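Local coordinates for protein pilus tip adhesin Cpa (Streptococcus pyogenes, PDB 4C0Z) that forms part of the pilus tip and can bind host-cell surface targets covalently through its reactive thioester bonds, so mediating adhesion of the streptococcal pilus, at residues K90-D95 with T138-I143; I102-Y107 with N185-N190; K119-L124 with L164-N169; I127-N132 with K148-E153. All coordinates share one frame; numbering follows the deposited sequence.

Contact 1: K90-D95 with T138-I143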
loop_
_atom_site.group_PDB
_atom_site.type_symbol
_atom_site.label_atom_id
_atom_site.label_comp_id
_atom_site.label_asym_id
_atom_site.label_seq_id
_atom_site.Cartn_x
_atom_site.Cartn_y
_atom_site.Cartn_z
ATOM N N LYS I 90 11.239 1.290 0.974
ATOM C CA LYS I 90 11.962 1.142 -0.304
ATOM C C LYS I 90 12.168 2.495 -1.020
ATOM O O LYS I 90 11.619 2.671 -2.113
ATOM C CB LYS I 90 11.186 0.178 -1.244
ATOM C CG LYS I 90 10.943 -1.223 -0.696
ATOM C CD LYS I 90 9.760 -1.905 -1.378
ATOM C CE LYS I 90 9.568 -3.294 -0.837
ATOM N NZ LYS I 90 8.189 -3.779 -1.071
ATOM N N PRO I 91 12.949 3.465 -0.481
ATOM C CA PRO I 91 13.106 4.740 -1.206
ATOM C C PRO I 91 13.927 4.609 -2.493
ATOM O O PRO I 91 14.847 3.801 -2.543
ATOM C CB PRO I 91 13.764 5.657 -0.171
ATOM C CG PRO I 91 14.508 4.754 0.725
ATOM C CD PRO I 91 13.703 3.478 0.794
ATOM N N ARG I 92 13.555 5.370 -3.542
ATOM C CA ARG I 92 14.244 5.399 -4.838
ATOM C C ARG I 92 15.426 6.371 -4.683
ATOM O O ARG I 92 15.300 7.565 -4.976
ATOM C CB ARG I 92 13.265 5.837 -5.945
ATOM C CG ARG I 92 13.693 5.448 -7.337
ATOM C CD ARG I 92 12.726 5.942 -8.410
ATOM N NE ARG I 92 11.451 5.216 -8.407
ATOM C CZ ARG I 92 11.217 4.074 -9.047
ATOM N NH1 ARG I 92 12.178 3.491 -9.753
ATOM N NH2 ARG I 92 10.023 3.505 -8.982
ATOM N N ILE I 93 16.560 5.854 -4.155
ATOM C CA ILE I 93 17.765 6.637 -3.838
ATOM C C ILE I 93 18.909 6.535 -4.884
ATOM O O ILE I 93 19.978 7.094 -4.645
ATOM C CB ILE I 93 18.283 6.306 -2.396
ATOM C CG1 ILE I 93 18.521 4.791 -2.188
ATOM C CG2 ILE I 93 17.350 6.887 -1.315
ATOM C CD1 ILE I 93 19.613 4.443 -1.175
ATOM N N GLU I 94 18.683 5.881 -6.047
ATOM C CA GLU I 94 19.693 5.716 -7.110
ATOM C C GLU I 94 20.063 7.040 -7.805
ATOM O O GLU I 94 21.196 7.200 -8.274
ATOM C CB GLU I 94 19.247 4.657 -8.135
ATOM C CG GLU I 94 20.395 3.945 -8.831
ATOM C CD GLU I 94 19.978 2.771 -9.695
ATOM O OE1 GLU I 94 19.681 1.693 -9.132
ATOM O OE2 GLU I 94 19.958 2.926 -10.938
ATOM N N ASP I 95 19.103 7.985 -7.862
ATOM C CA ASP I 95 19.278 9.329 -8.425
ATOM C C ASP I 95 20.017 10.218 -7.415
ATOM O O ASP I 95 20.461 11.308 -7.775
ATOM C CB ASP I 95 17.912 9.947 -8.788
ATOM C CG ASP I 95 16.942 10.018 -7.617
ATOM O OD1 ASP I 95 17.084 10.946 -6.786
ATOM O OD2 ASP I 95 16.048 9.136 -7.526
ATOM N N THR I 138 9.230 7.664 -2.782
ATOM C CA THR I 138 9.282 7.177 -1.399
ATOM C C THR I 138 9.198 5.657 -1.251
ATOM O O THR I 138 9.739 5.103 -0.291
ATOM C CB THR I 138 8.170 7.810 -0.575
ATOM O OG1 THR I 138 6.908 7.385 -1.086
ATOM C CG2 THR I 138 8.272 9.320 -0.507
ATOM N N ASP I 139 8.485 4.996 -2.169
ATOM C CA ASP I 139 8.232 3.560 -2.092
ATOM C C ASP I 139 8.637 2.796 -3.341
ATOM O O ASP I 139 8.319 1.614 -3.451
ATOM C CB ASP I 139 6.741 3.350 -1.799
ATOM C CG ASP I 139 6.385 3.654 -0.369
ATOM O OD1 ASP I 139 6.088 4.837 -0.067
ATOM O OD2 ASP I 139 6.487 2.733 0.473
ATOM N N SER I 140 9.343 3.455 -4.268
ATOM C CA SER I 140 9.769 2.892 -5.559
ATOM C C SER I 140 8.580 2.224 -6.282
ATOM O O SER I 140 8.716 1.113 -6.811
ATOM C CB SER I 140 10.962 1.942 -5.396
ATOM O OG SER I 140 12.057 2.582 -4.765
ATOM N N SER I 141 7.391 2.878 -6.251
ATOM C CA SER I 141 6.219 2.311 -6.914
ATOM C C SER I 141 6.424 2.298 -8.423
ATOM O O SER I 141 6.990 3.241 -8.987
ATOM C CB SER I 141 4.929 3.005 -6.504
ATOM O OG SER I 141 4.815 4.271 -7.128
ATOM N N TYR I 142 6.054 1.187 -9.052
ATOM C CA TYR I 142 6.275 0.956 -10.473
ATOM C C TYR I 142 5.477 1.870 -11.400
ATOM O O TYR I 142 4.251 1.853 -11.388
ATOM C CB TYR I 142 6.025 -0.524 -10.813
ATOM C CG TYR I 142 6.398 -0.920 -12.226
ATOM C CD1 TYR I 142 7.720 -1.188 -12.571
ATOM C CD2 TYR I 142 5.424 -1.063 -13.210
ATOM C CE1 TYR I 142 8.069 -1.563 -13.871
ATOM C CE2 TYR I 142 5.760 -1.436 -14.512
ATOM C CZ TYR I 142 7.082 -1.696 -14.834
ATOM O OH TYR I 142 7.406 -2.075 -16.112
ATOM N N ILE I 143 6.180 2.680 -12.194
ATOM C CA ILE I 143 5.584 3.533 -13.229
ATOM C C ILE I 143 6.470 3.403 -14.467
ATOM O O ILE I 143 7.576 3.945 -14.485
ATOM C CB ILE I 143 5.337 5.023 -12.836
ATOM C CG1 ILE I 143 4.538 5.178 -11.528
ATOM C CG2 ILE I 143 4.646 5.739 -14.002
ATOM C CD1 ILE I 143 4.433 6.589 -10.948
HETATM O O HOH W 1 8.787 3.453 1.771
#

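Contact 2: I102-Y107 with N185-N190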
loop_
_atom_site.group_PDB
_atom_site.type_symbol
_atom_site.label_atom_id
_atom_site.label_comp_id
_atom_site.label_asym_id
_atom_site.label_seq_id
_atom_site.Cartn_x
_atom_site.Cartn_y
_atom_site.Cartn_z
ATOM N N ILE I 102 11.374 14.999 -4.202
ATOM C CA ILE I 102 10.141 15.094 -3.438
ATOM C C ILE I 102 9.713 16.561 -3.336
ATOM O O ILE I 102 8.558 16.877 -3.646
ATOM C CB ILE I 102 10.250 14.340 -2.078
ATOM C CG1 ILE I 102 10.199 12.804 -2.318
ATOM C CG2 ILE I 102 9.144 14.771 -1.098
ATOM C CD1 ILE I 102 10.863 11.971 -1.287
ATOM N N LEU I 103 10.658 17.449 -2.976
ATOM C CA LEU I 103 10.433 18.900 -2.884
ATOM C C LEU I 103 9.925 19.471 -4.203
ATOM O O LEU I 103 8.986 20.276 -4.191
ATOM C CB LEU I 103 11.696 19.641 -2.453
ATOM C CG LEU I 103 11.747 20.191 -1.018
ATOM C CD1 LEU I 103 12.938 21.096 -0.841
ATOM C CD2 LEU I 103 10.486 20.957 -0.646
ATOM N N ARG I 104 10.533 19.041 -5.341
ATOM C CA ARG I 104 10.114 19.470 -6.684
ATOM C C ARG I 104 8.668 19.065 -6.986
ATOM O O ARG I 104 7.928 19.855 -7.573
ATOM C CB ARG I 104 11.049 18.937 -7.774
ATOM C CG ARG I 104 12.143 19.906 -8.132
ATOM C CD ARG I 104 12.929 19.486 -9.362
ATOM N NE ARG I 104 13.729 18.284 -9.124
ATOM C CZ ARG I 104 14.970 18.285 -8.641
ATOM N NH1 ARG I 104 15.566 19.427 -8.323
ATOM N NH2 ARG I 104 15.618 17.144 -8.465
ATOM N N ILE I 105 8.264 17.849 -6.559
ATOM C CA ILE I 105 6.910 17.333 -6.751
ATOM C C ILE I 105 5.926 18.166 -5.948
ATOM O O ILE I 105 4.890 18.543 -6.487
ATOM C CB ILE I 105 6.794 15.817 -6.425
ATOM C CG1 ILE I 105 7.536 14.975 -7.479
ATOM C CG2 ILE I 105 5.320 15.370 -6.303
ATOM C CD1 ILE I 105 7.800 13.560 -7.030
ATOM N N LEU I 106 6.241 18.449 -4.676
ATOM C CA LEU I 106 5.361 19.223 -3.815
ATOM C C LEU I 106 5.201 20.659 -4.310
ATOM O O LEU I 106 4.085 21.170 -4.318
ATOM C CB LEU I 106 5.820 19.151 -2.344
ATOM C CG LEU I 106 5.786 17.757 -1.690
ATOM C CD1 LEU I 106 6.216 17.807 -0.240
ATOM C CD2 LEU I 106 4.406 17.141 -1.761
ATOM N N TYR I 107 6.298 21.263 -4.806
ATOM C CA TYR I 107 6.348 22.615 -5.367
ATOM C C TYR I 107 5.510 22.742 -6.640
ATOM O O TYR I 107 4.890 23.778 -6.862
ATOM C CB TYR I 107 7.810 22.998 -5.647
ATOM C CG TYR I 107 8.040 24.449 -6.014
ATOM C CD1 TYR I 107 7.918 25.456 -5.062
ATOM C CD2 TYR I 107 8.474 24.805 -7.289
ATOM C CE1 TYR I 107 8.130 26.792 -5.392
ATOM C CE2 TYR I 107 8.722 26.133 -7.623
ATOM C CZ TYR I 107 8.555 27.124 -6.668
ATOM O OH TYR I 107 8.824 28.431 -6.975
ATOM N N ASN I 185 10.001 28.278 -13.109
ATOM C CA ASN I 185 10.111 28.448 -11.664
ATOM C C ASN I 185 10.722 27.222 -10.981
ATOM O O ASN I 185 10.118 26.148 -10.978
ATOM C CB ASN I 185 8.753 28.804 -11.056
ATOM C CG ASN I 185 8.100 30.020 -11.663
ATOM O OD1 ASN I 185 8.655 31.114 -11.655
ATOM N ND2 ASN I 185 6.899 29.851 -12.197
ATOM N N GLN I 186 11.931 27.385 -10.414
ATOM C CA GLN I 186 12.647 26.320 -9.700
ATOM C C GLN I 186 12.427 26.464 -8.183
ATOM O O GLN I 186 12.145 27.568 -7.721
ATOM C CB GLN I 186 14.152 26.344 -10.045
ATOM C CG GLN I 186 14.485 26.062 -11.522
ATOM C CD GLN I 186 14.227 24.631 -11.955
ATOM O OE1 GLN I 186 14.891 23.684 -11.519
ATOM N NE2 GLN I 186 13.271 24.447 -12.855
ATOM N N VAL I 187 12.538 25.352 -7.415
ATOM C CA VAL I 187 12.357 25.344 -5.951
ATOM C C VAL I 187 13.326 26.333 -5.263
ATOM O O VAL I 187 14.548 26.154 -5.343
ATOM C CB VAL I 187 12.449 23.926 -5.320
ATOM C CG1 VAL I 187 12.191 23.955 -3.812
ATOM C CG2 VAL I 187 11.489 22.968 -5.998
ATOM N N PRO I 188 12.800 27.373 -4.576
ATOM C CA PRO I 188 13.698 28.296 -3.863
ATOM C C PRO I 188 14.191 27.693 -2.540
ATOM O O PRO I 188 13.617 26.714 -2.066
ATOM C CB PRO I 188 12.813 29.522 -3.638
ATOM C CG PRO I 188 11.423 28.945 -3.500
ATOM C CD PRO I 188 11.378 27.733 -4.382
ATOM N N ALA I 189 15.238 28.290 -1.937
ATOM C CA ALA I 189 15.817 27.844 -0.660
ATOM C C ALA I 189 14.825 27.898 0.530
ATOM O O ALA I 189 14.942 27.090 1.452
ATOM C CB ALA I 189 17.064 28.662 -0.343
ATOM N N ASN I 190 13.853 28.841 0.493
ATOM C CA ASN I 190 12.858 29.045 1.558
ATOM C C ASN I 190 11.678 28.049 1.533
ATOM O O ASN I 190 10.959 27.958 2.528
ATOM C CB ASN I 190 12.357 30.502 1.587
ATOM C CG ASN I 190 11.750 30.991 0.296
ATOM O OD1 ASN I 190 12.418 31.096 -0.736
ATOM N ND2 ASN I 190 10.482 31.362 0.342
#

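Contact 3: K119-L124 with L164-N169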
loop_
_atom_site.group_PDB
_atom_site.type_symbol
_atom_site.label_atom_id
_atom_site.label_comp_id
_atom_site.label_asym_id
_atom_site.label_seq_id
_atom_site.Cartn_x
_atom_site.Cartn_y
_atom_site.Cartn_z
ATOM N N LYS I 119 -2.804 22.334 -13.962
ATOM C CA LYS I 119 -3.873 23.134 -14.577
ATOM C C LYS I 119 -4.955 22.265 -15.235
ATOM O O LYS I 119 -4.640 21.336 -15.987
ATOM C CB LYS I 119 -3.297 24.155 -15.576
ATOM C CG LYS I 119 -4.304 25.193 -16.074
ATOM C CD LYS I 119 -4.006 25.615 -17.505
ATOM C CE LYS I 119 -5.218 26.169 -18.211
ATOM N NZ LYS I 119 -4.868 26.705 -19.554
ATOM N N GLY I 120 -6.208 22.564 -14.902
ATOM C CA GLY I 120 -7.376 21.863 -15.426
ATOM C C GLY I 120 -7.761 20.600 -14.677
ATOM O O GLY I 120 -8.827 20.035 -14.938
ATOM N N ILE I 121 -6.909 20.141 -13.746
ATOM C CA ILE I 121 -7.169 18.932 -12.951
ATOM C C ILE I 121 -7.945 19.295 -11.676
ATOM O O ILE I 121 -7.503 20.155 -10.911
ATOM C CB ILE I 121 -5.864 18.130 -12.651
ATOM C CG1 ILE I 121 -5.034 17.898 -13.936
ATOM C CG2 ILE I 121 -6.182 16.789 -11.954
ATOM C CD1 ILE I 121 -3.634 17.311 -13.711
ATOM N N ASP I 122 -9.093 18.620 -11.446
ATOM C CA ASP I 122 -9.950 18.789 -10.258
ATOM C C ASP I 122 -9.140 18.526 -8.979
ATOM O O ASP I 122 -8.269 17.658 -9.017
ATOM C CB ASP I 122 -11.190 17.881 -10.344
ATOM C CG ASP I 122 -12.084 18.155 -11.550
ATOM O OD1 ASP I 122 -12.054 19.294 -12.071
ATOM O OD2 ASP I 122 -12.828 17.236 -11.960
ATOM N N PRO I 123 -9.355 19.303 -7.879
ATOM C CA PRO I 123 -8.505 19.161 -6.669
ATOM C C PRO I 123 -8.165 17.743 -6.191
ATOM O O PRO I 123 -6.981 17.446 -5.997
ATOM C CB PRO I 123 -9.279 19.930 -5.607
ATOM C CG PRO I 123 -10.018 20.952 -6.355
ATOM C CD PRO I 123 -10.341 20.388 -7.704
ATOM N N LEU I 124 -9.173 16.860 -6.022
ATOM C CA LEU I 124 -8.958 15.489 -5.543
ATOM C C LEU I 124 -8.167 14.647 -6.530
ATOM O O LEU I 124 -7.351 13.827 -6.110
ATOM C CB LEU I 124 -10.273 14.816 -5.131
ATOM C CG LEU I 124 -10.973 15.423 -3.910
ATOM C CD1 LEU I 124 -12.431 14.981 -3.846
ATOM C CD2 LEU I 124 -10.216 15.109 -2.606
ATOM N N LEU I 164 -8.726 12.233 -17.129
ATOM C CA LEU I 164 -7.786 11.115 -17.242
ATOM C C LEU I 164 -6.535 11.468 -18.060
ATOM O O LEU I 164 -5.426 11.172 -17.609
ATOM C CB LEU I 164 -8.485 9.852 -17.783
ATOM C CG LEU I 164 -7.641 8.565 -17.888
ATOM C CD1 LEU I 164 -7.161 8.069 -16.501
ATOM C CD2 LEU I 164 -8.413 7.484 -18.603
ATOM N N GLN I 165 -6.706 12.131 -19.228
ATOM C CA GLN I 165 -5.578 12.539 -20.067
ATOM C C GLN I 165 -4.693 13.579 -19.372
ATOM O O GLN I 165 -3.469 13.442 -19.418
ATOM C CB GLN I 165 -6.061 13.019 -21.458
ATOM C CG GLN I 165 -4.982 13.297 -22.510
ATOM C CD GLN I 165 -3.811 12.343 -22.515
ATOM O OE1 GLN I 165 -3.939 11.120 -22.690
ATOM N NE2 GLN I 165 -2.629 12.909 -22.353
ATOM N N LEU I 166 -5.305 14.587 -18.704
ATOM C CA LEU I 166 -4.575 15.624 -17.963
ATOM C C LEU I 166 -3.780 15.007 -16.810
ATOM O O LEU I 166 -2.623 15.381 -16.597
ATOM C CB LEU I 166 -5.531 16.698 -17.416
ATOM C CG LEU I 166 -6.152 17.689 -18.412
ATOM C CD1 LEU I 166 -7.189 18.545 -17.723
ATOM C CD2 LEU I 166 -5.103 18.583 -19.060
ATOM N N MET I 167 -4.388 14.036 -16.098
ATOM C CA MET I 167 -3.755 13.359 -14.968
ATOM C C MET I 167 -2.528 12.562 -15.401
ATOM O O MET I 167 -1.471 12.702 -14.787
ATOM C CB MET I 167 -4.766 12.486 -14.209
ATOM C CG MET I 167 -5.726 13.290 -13.354
ATOM S SD MET I 167 -6.871 12.209 -12.478
ATOM C CE MET I 167 -8.173 12.235 -13.503
ATOM N N ARG I 168 -2.655 11.785 -16.493
ATOM C CA ARG I 168 -1.578 10.971 -17.065
ATOM C C ARG I 168 -0.377 11.819 -17.494
ATOM O O ARG I 168 0.774 11.453 -17.226
ATOM C CB ARG I 168 -2.109 10.136 -18.237
ATOM C CG ARG I 168 -2.994 8.989 -17.792
ATOM C CD ARG I 168 -3.611 8.242 -18.952
ATOM N NE ARG I 168 -4.154 6.967 -18.491
ATOM C CZ ARG I 168 -5.036 6.226 -19.154
ATOM N NH1 ARG I 168 -5.498 6.625 -20.334
ATOM N NH2 ARG I 168 -5.463 5.078 -18.643
ATOM N N ASN I 169 -0.654 12.970 -18.126
ATOM C CA ASN I 169 0.376 13.897 -18.590
ATOM C C ASN I 169 1.079 14.588 -17.423
ATOM O O ASN I 169 2.307 14.738 -17.455
ATOM C CB ASN I 169 -0.204 14.925 -19.568
ATOM C CG ASN I 169 0.698 15.225 -20.739
ATOM O OD1 ASN I 169 1.921 15.380 -20.603
ATOM N ND2 ASN I 169 0.123 15.225 -21.937
#

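Contact 4: I127-N132 with K148-E153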
loop_
_atom_site.group_PDB
_atom_site.type_symbol
_atom_site.label_atom_id
_atom_site.label_comp_id
_atom_site.label_asym_id
_atom_site.label_seq_id
_atom_site.Cartn_x
_atom_site.Cartn_y
_atom_site.Cartn_z
ATOM N N ILE I 127 -4.487 15.897 -6.174
ATOM C CA ILE I 127 -3.890 15.283 -4.975
ATOM C C ILE I 127 -3.476 13.833 -5.322
ATOM O O ILE I 127 -2.368 13.412 -5.002
ATOM C CB ILE I 127 -4.860 15.313 -3.760
ATOM C CG1 ILE I 127 -5.026 16.730 -3.233
ATOM C CG2 ILE I 127 -4.362 14.387 -2.642
ATOM C CD1 ILE I 127 -6.310 16.988 -2.428
ATOM N N LEU I 128 -4.362 13.098 -6.000
ATOM C CA LEU I 128 -4.119 11.721 -6.425
ATOM C C LEU I 128 -2.865 11.614 -7.336
ATOM O O LEU I 128 -2.056 10.724 -7.134
ATOM C CB LEU I 128 -5.376 11.172 -7.120
ATOM C CG LEU I 128 -5.440 9.681 -7.287
ATOM C CD1 LEU I 128 -6.821 9.170 -6.977
ATOM C CD2 LEU I 128 -5.069 9.291 -8.695
ATOM N N VAL I 129 -2.697 12.530 -8.301
ATOM C CA VAL I 129 -1.523 12.572 -9.192
ATOM C C VAL I 129 -0.259 12.842 -8.362
ATOM O O VAL I 129 0.729 12.103 -8.494
ATOM C CB VAL I 129 -1.682 13.599 -10.345
ATOM C CG1 VAL I 129 -0.376 13.799 -11.111
ATOM C CG2 VAL I 129 -2.780 13.173 -11.298
ATOM N N THR I 130 -0.303 13.883 -7.507
ATOM C CA THR I 130 0.813 14.274 -6.637
ATOM C C THR I 130 1.244 13.104 -5.739
ATOM O O THR I 130 2.437 12.791 -5.669
ATOM C CB THR I 130 0.471 15.534 -5.844
ATOM O OG1 THR I 130 -0.062 16.512 -6.740
ATOM C CG2 THR I 130 1.677 16.103 -5.101
ATOM N N GLN I 131 0.267 12.449 -5.095
ATOM C CA GLN I 131 0.495 11.296 -4.226
ATOM C C GLN I 131 1.197 10.151 -4.963
ATOM O O GLN I 131 2.134 9.559 -4.420
ATOM C CB GLN I 131 -0.812 10.836 -3.564
ATOM C CG GLN I 131 -0.656 9.644 -2.595
ATOM C CD GLN I 131 0.176 10.001 -1.395
ATOM O OE1 GLN I 131 -0.330 10.557 -0.429
ATOM N NE2 GLN I 131 1.482 9.731 -1.444
ATOM N N ASN I 132 0.750 9.869 -6.199
ATOM C CA ASN I 132 1.345 8.849 -7.057
ATOM C C ASN I 132 2.775 9.185 -7.446
ATOM O O ASN I 132 3.610 8.292 -7.452
ATOM C CB ASN I 132 0.460 8.551 -8.259
ATOM C CG ASN I 132 -0.536 7.464 -7.920
ATOM O OD1 ASN I 132 -0.289 6.301 -8.184
ATOM N ND2 ASN I 132 -1.615 7.782 -7.201
ATOM N N LYS I 148 -0.793 4.461 -19.614
ATOM C CA LYS I 148 -1.577 3.360 -19.060
ATOM C C LYS I 148 -1.937 3.577 -17.570
ATOM O O LYS I 148 -2.657 2.755 -17.000
ATOM C CB LYS I 148 -0.806 2.040 -19.227
ATOM C CG LYS I 148 -0.708 1.551 -20.663
ATOM C CD LYS I 148 0.095 0.266 -20.769
ATOM C CE LYS I 148 0.222 -0.184 -22.206
ATOM N NZ LYS I 148 1.108 -1.367 -22.339
ATOM N N ALA I 149 -1.440 4.668 -16.942
ATOM C CA ALA I 149 -1.688 4.969 -15.527
ATOM C C ALA I 149 -3.159 5.262 -15.203
ATOM O O ALA I 149 -3.919 5.637 -16.092
ATOM C CB ALA I 149 -0.808 6.123 -15.066
ATOM N N PHE I 150 -3.551 5.075 -13.919
ATOM C CA PHE I 150 -4.879 5.339 -13.357
ATOM C C PHE I 150 -6.017 4.496 -13.975
ATOM O O PHE I 150 -7.168 4.938 -13.976
ATOM C CB PHE I 150 -5.215 6.842 -13.389
ATOM C CG PHE I 150 -4.107 7.744 -12.899
ATOM C CD1 PHE I 150 -3.665 7.684 -11.578
ATOM C CD2 PHE I 150 -3.493 8.642 -13.758
ATOM C CE1 PHE I 150 -2.621 8.503 -11.132
ATOM C CE2 PHE I 150 -2.456 9.471 -13.309
ATOM C CZ PHE I 150 -2.038 9.408 -11.994
ATOM N N GLN I 151 -5.710 3.261 -14.437
ATOM C CA GLN I 151 -6.719 2.368 -15.001
ATOM C C GLN I 151 -7.766 1.944 -13.955
ATOM O O GLN I 151 -8.965 1.970 -14.252
ATOM C CB GLN I 151 -6.076 1.167 -15.691
ATOM C CG GLN I 151 -5.745 1.444 -17.158
ATOM C CD GLN I 151 -5.147 0.240 -17.847
ATOM O OE1 GLN I 151 -5.743 -0.849 -17.903
ATOM N NE2 GLN I 151 -3.960 0.413 -18.408
ATOM N N GLN I 152 -7.322 1.601 -12.729
ATOM C CA GLN I 152 -8.230 1.225 -11.633
ATOM C C GLN I 152 -9.033 2.437 -11.158
ATOM O O GLN I 152 -10.246 2.326 -10.973
ATOM C CB GLN I 152 -7.478 0.561 -10.454
ATOM C CG GLN I 152 -6.952 -0.852 -10.742
ATOM C CD GLN I 152 -8.008 -1.876 -11.101
ATOM O OE1 GLN I 152 -8.997 -2.079 -10.391
ATOM N NE2 GLN I 152 -7.788 -2.565 -12.204
ATOM N N GLU I 153 -8.362 3.595 -11.019
ATOM C CA GLU I 153 -8.972 4.877 -10.633
ATOM C C GLU I 153 -10.026 5.315 -11.661
ATOM O O GLU I 153 -11.052 5.868 -11.274
ATOM C CB GLU I 153 -7.901 5.969 -10.476
ATOM C CG GLU I 153 -6.997 5.801 -9.263
ATOM C CD GLU I 153 -5.757 4.931 -9.424
ATOM O OE1 GLU I 153 -5.678 4.153 -10.405
ATOM O OE2 GLU I 153 -4.869 5.014 -8.544
HETATM O O HOH W 2 -4.023 6.181 -6.215
#

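Contact 1: K90-D95 with T138-I143
At the end of helix 123-138 in the N-terminal thioester domain of the adhesin, beside the spermidine pocket, Ser140 and Arg92 lock two loops together. The OG of Ser140 donates a hydrogen bond to Lys90 O at 2.7 Å, approaching from above the carbonyl plane, 37° out of it. With OG anti to its own carbonyl carbon (chi1 -57°), Ser140 brings the hydroxyl against the 90-95 loop while its CB lies over one face of the Arg92 guanidinium. Arg92, the centre of an inverse gamma turn, turns at chi3 (-71°) so that the guanidinium lies across Ser140, its NH2 3.0 Å from Ser141 O near the guanidinium plane. Its NE bonds to Tyr136 O, and a cation-pi contact with the Tyr136 ring adds to the hold. Pro91 contributes a CA-H...O contact to Thr138 O at 3.5 Å. A water donates to the same Thr138 O at 2.8 Å and more weakly to Asp139 OD2, and accepts a weak bond from Lys90 N. Both Asp139 carboxylate oxygens also accept backbone N-H groups, OD1 from Asn57 and OD2 from Leu58. The contact thus ties the loop leading to helix 98-108 to a helix exit whose aspartate grips the spermidine-binding segment of this thioester domain.

Contact 2: I102-Y107 with N185-N190
Tyr107 of helix 98-108 meets Val187 in the loop that leads into strand 191-198, a CH-pi and apolar contact at the surface of the thioester domain, where helix and barrel adjoin. The CA of Val187 sits over the middle of the Tyr107 ring, 4.1 Å from its centroid and only 11° off the normal, so the loop backbone itself lies against the ring face. The tyrosine CG is anti to its backbone N (chi1 -170°), which carries the ring out from the helix and against the loop. From Val187, CG2 reaches back to the base of the tyrosine, 3.7 Å from Tyr107 CB, and also rests against Arg104 CG at 3.8 Å. The other branch, CG1, turns to Leu103 CD1 and crosses that side chain at about a right angle. Val187 thus touches the adjacent Leu103 and Arg104 and, one turn on, Tyr107. Next along the loop, Pro188 approaches the ring obliquely, its CD 3.5 Å from Tyr107 CE1. At the ring's edge, close to its plane, Asn185 O lies 3.6 Å from Tyr107 CE2.

The second shell holds both partners in position. Asn185 O accepts from Asn115 ND2, while Arg104, bent at chi3, bonds through NH2 to Asn101 OD1 on the same helix. The tyrosine ring meets Tyr191 edge-to-face, which joins it to the start of strand 191-198, and its far end is held by a hydrogen bond between Tyr107 OH and Arg114 NE.

Contact 3: K119-L124 with L164-N169
Ile121, in the turn just before helix 123-138, faces the side of helix 161-174, its CA 6.5 Å from the CA of Leu166, and so joins two helices of the helical part of the thioester domain. The contact is apolar, and the two branches of Ile121 divide it. The ethyl branch runs antiparallel to the Leu166 side chain, the two sliding past each other with Ile121 CG1 3.7 Å from Leu166 CB. This branch leaves anti to the carbonyl carbon (chi1 -50°) and continues extended, which brings Ile121 CD1 onto the helix backbone, 3.6 Å from Leu166 O. The methyl branch points to the next residue of the helix, with CG2 3.8 Å from Met167 CG. Leu166 in turn extends back over the turn and places CD1 3.6 Å from Gly120 O, while CD2 lies more loosely against Lys119 O. Ile121 thus ends on the carbonyl of Leu166, and Leu166 on that of Gly120, the residue before Ile121.

Gln163, one turn earlier on helix 161-174, grips the polar backbone of the same turn twice, giving NE2 to Gly120 O and taking Asp122 N on OE1. Farther in, Ile121 also touches Ala126 and Ala170, and Met167 packs on Asn125 and Val129, so the start of helix 123-138 is seated directly against the flank of helix 161-174.

Contact 4: I127-N132 with K148-E153
Phe150, at the N-cap position of helix 151-157, inserts its ring against one side of helix 123-138 in the helical part of the thioester domain. The packing contacts centre on that ring. Leu128 CD2 lies 3.5 Å from Phe150 CE1, meeting the ring obliquely, and Val129 CG2 comes to 3.9 Å from Phe150 CZ, its side chain crossing at about a right angle. Asn132 instead comes to the ring edge, its CG 4.0 Å from Phe150 CE1 and its amide plane turned 78° from the ring. Phe150 CG stands anti to the carbonyl carbon (chi1 -46°), which sets the ring against Leu128 and Val129, and Leu171 of helix 161-174 packs on it as well. Beside the ring, the aliphatic part of Glu153 lies against Leu128, CG to CD2.

The polar contacts run through Asn132. Its ND2 donates to Leu128 O at 3.0 Å with an N-H...O angle of 163°, one turn back along the helix. That oxygen also accepts the helical bond from Asn132 N, so two donors hold it from opposite faces of its plane. The Asn132 amide is fixed by this ND2 bond and by a water on the same ND2 at 3.1 Å, which donates to Glu153 OE2 at 2.7 Å.

Overall arrangement
Helix 123-138 runs through the set: contact 3 lies at its start, contact 4 along its middle and contact 1 at its end. Contacts 3 and 4 are neighbours, their centres 9 Å apart, joined by a probable hydrogen bond from Arg168 NE to Ala149 O and by Met167 packing on Val129. Contact 4 reaches contact 1 through Asn132 O and Ile143 CD1. Helix 98-108 of contact 2 leans on the same helix, with Ile102 against Thr138 and Ile105 against Thr130. Spermidine is about 7 Å from the side chain of Asp139 in contact 1 and about 10 Å from that of Asn132 in contact 4; its pocket includes the thioester residues Cys55 and Gln204.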